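PDB 5D6A: predicted ATPase of the ABC class from Vibrio vulnificus, which binds the ATP analogue AMP-PNP and probably hydrolyses ATP as an ABC-class ATPase, though its cellular role is not established. Local coordinates for residues A[486-491]-A[514-519]. Numbering follows the deposited sequence.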
# COMPACT_ATOMS: atom_id res chain seq x y z
N ASP A 486 1.70 5.29 5.18
CA ASP A 486 1.39 3.88 5.36
C ASP A 486 1.95 3.20 6.61
O ASP A 486 1.30 2.31 7.15
CB ASP A 486 1.85 3.09 4.13
CG ASP A 486 1.10 3.47 2.87
OD1 ASP A 486 0.15 4.27 2.96
OD2 ASP A 486 1.47 2.95 1.79
N SER A 487 3.13 3.60 7.06
CA SER A 487 3.75 2.93 8.21
C SER A 487 4.12 3.85 9.37
O SER A 487 4.43 5.02 9.18
CB SER A 487 5.00 2.18 7.74
OG SER A 487 5.64 1.53 8.82
N LEU A 488 4.08 3.28 10.57
CA LEU A 488 4.43 3.98 11.80
C LEU A 488 5.29 3.07 12.67
O LEU A 488 4.85 1.99 13.06
CB LEU A 488 3.19 4.40 12.59
CG LEU A 488 3.47 4.95 14.00
CD1 LEU A 488 4.42 6.14 13.96
CD2 LEU A 488 2.17 5.31 14.69
N ARG A 489 6.50 3.52 12.97
CA ARG A 489 7.42 2.74 13.80
C ARG A 489 7.42 3.25 15.24
O ARG A 489 7.64 4.43 15.49
CB ARG A 489 8.83 2.78 13.22
CG ARG A 489 9.80 1.94 14.03
CD ARG A 489 11.18 1.90 13.40
NE ARG A 489 12.10 1.13 14.23
CZ ARG A 489 13.36 0.85 13.90
NH1 ARG A 489 13.85 1.26 12.73
NH2 ARG A 489 14.12 0.14 14.72
N PHE A 490 7.19 2.33 16.17
CA PHE A 490 7.18 2.63 17.59
C PHE A 490 8.06 1.56 18.22
O PHE A 490 7.61 0.45 18.52
CB PHE A 490 5.74 2.59 18.11
CG PHE A 490 5.58 3.14 19.50
CD1 PHE A 490 5.60 4.51 19.72
CD2 PHE A 490 5.38 2.29 20.58
CE1 PHE A 490 5.44 5.02 21.00
CE2 PHE A 490 5.22 2.80 21.86
CZ PHE A 490 5.25 4.17 22.07
N GLY A 491 9.33 1.90 18.40
CA GLY A 491 10.31 0.96 18.93
C GLY A 491 10.74 0.06 17.79
O GLY A 491 11.19 0.53 16.75
N TRP A 514 3.89 10.16 18.67
CA TRP A 514 4.25 10.96 19.85
C TRP A 514 3.12 11.05 20.88
O TRP A 514 3.35 11.43 22.03
CB TRP A 514 4.83 12.31 19.45
CG TRP A 514 6.19 12.14 18.86
CD1 TRP A 514 6.53 12.19 17.54
CD2 TRP A 514 7.39 11.79 19.56
NE1 TRP A 514 7.87 11.94 17.37
CE2 TRP A 514 8.42 11.68 18.60
CE3 TRP A 514 7.70 11.57 20.91
CZ2 TRP A 514 9.74 11.37 18.95
CZ3 TRP A 514 9.01 11.26 21.25
CH2 TRP A 514 10.01 11.16 20.27
N VAL A 515 1.90 10.70 20.47
CA VAL A 515 0.78 10.65 21.41
C VAL A 515 0.94 9.35 22.19
O VAL A 515 0.77 9.33 23.41
CB VAL A 515 -0.59 10.67 20.70
CG1 VAL A 515 -1.71 10.31 21.66
CG2 VAL A 515 -0.83 12.04 20.07
N TRP A 516 1.29 8.29 21.48
CA TRP A 516 1.55 6.98 22.08
C TRP A 516 2.63 7.13 23.14
O TRP A 516 2.52 6.60 24.25
CB TRP A 516 2.02 6.00 21.01
CG TRP A 516 0.95 5.57 20.02
CD1 TRP A 516 -0.26 6.17 19.80
CD2 TRP A 516 1.08 4.54 19.04
NE1 TRP A 516 -0.92 5.52 18.79
CE2 TRP A 516 -0.12 4.52 18.30
CE3 TRP A 516 2.08 3.61 18.74
CZ2 TRP A 516 -0.35 3.61 17.27
CZ3 TRP A 516 1.85 2.71 17.71
CH2 TRP A 516 0.64 2.71 16.99
N TYR A 517 3.68 7.88 22.79
CA TYR A 517 4.80 8.14 23.69
C TYR A 517 4.31 8.74 25.00
O TYR A 517 4.85 8.43 26.06
CB TYR A 517 5.82 9.07 23.02
CG TYR A 517 7.03 9.39 23.87
CD1 TYR A 517 8.12 8.52 23.93
CD2 TYR A 517 7.10 10.57 24.61
CE1 TYR A 517 9.23 8.81 24.70
CE2 TYR A 517 8.20 10.87 25.39
CZ TYR A 517 9.27 9.99 25.43
OH TYR A 517 10.37 10.28 26.21
N GLN A 518 3.29 9.58 24.93
CA GLN A 518 2.73 10.22 26.12
C GLN A 518 1.86 9.25 26.92
O GLN A 518 1.86 9.29 28.15
CB GLN A 518 1.93 11.48 25.76
CG GLN A 518 2.79 12.59 25.18
CD GLN A 518 2.01 13.84 24.88
OE1 GLN A 518 0.87 14.00 25.32
NE2 GLN A 518 2.62 14.75 24.13
N LEU A 519 1.13 8.39 26.21
CA LEU A 519 0.29 7.39 26.87
C LEU A 519 1.18 6.47 27.70
O LEU A 519 0.80 6.04 28.78
CB LEU A 519 -0.49 6.56 25.84
CG LEU A 519 -1.52 7.29 24.97
CD1 LEU A 519 -2.07 6.34 23.92
CD2 LEU A 519 -2.64 7.88 25.81
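Trp516 offers a face of its indole to Leu488 and its edge to Phe490, a contact carried by apolar side chains, with no hydrogen bond across it. With CG beside the backbone N (chi1 -71°) and anti to the carbonyl carbon, the indole reaches from the helix across to the strand. There CD2 of Leu488 lies over one face of the six-membered ring, 4.0 Å from its centroid and 17° off the normal, a CH-pi contact displaced toward the rim, with CH2 of Trp516 the closest atom. The same ring turns its edge to Phe490 in a T-shaped pair, planes at 74° and centroids 5.3 Å apart. CE3 of Trp516 stands 3.6 Å from CG of Phe490, over the face of the phenyl ring but off its centre. Nearer the helix backbone, CE1 of Phe490 packs 3.6 Å from CB of Trp516, so the phenyl ring also touches the base of the tryptophan side chain. At Tyr517 the contact thins, with the backbone N the nearest atom, 3.8 Å from CE1 of Phe490 and obliquely placed to that ring, while the phenol leads away from the strand. Together these contacts join the central strand of the antiparallel sheet formed by 480-483, 487-490 and 493-496 to the C-terminal end of helix 506-519, within the MRB1590-type C-terminal domain. Helix 556-564 packs on Trp516 through Val559, Ala562 and Leu563, and helix 468-475 lays Ile472 and Leu473 against Phe490.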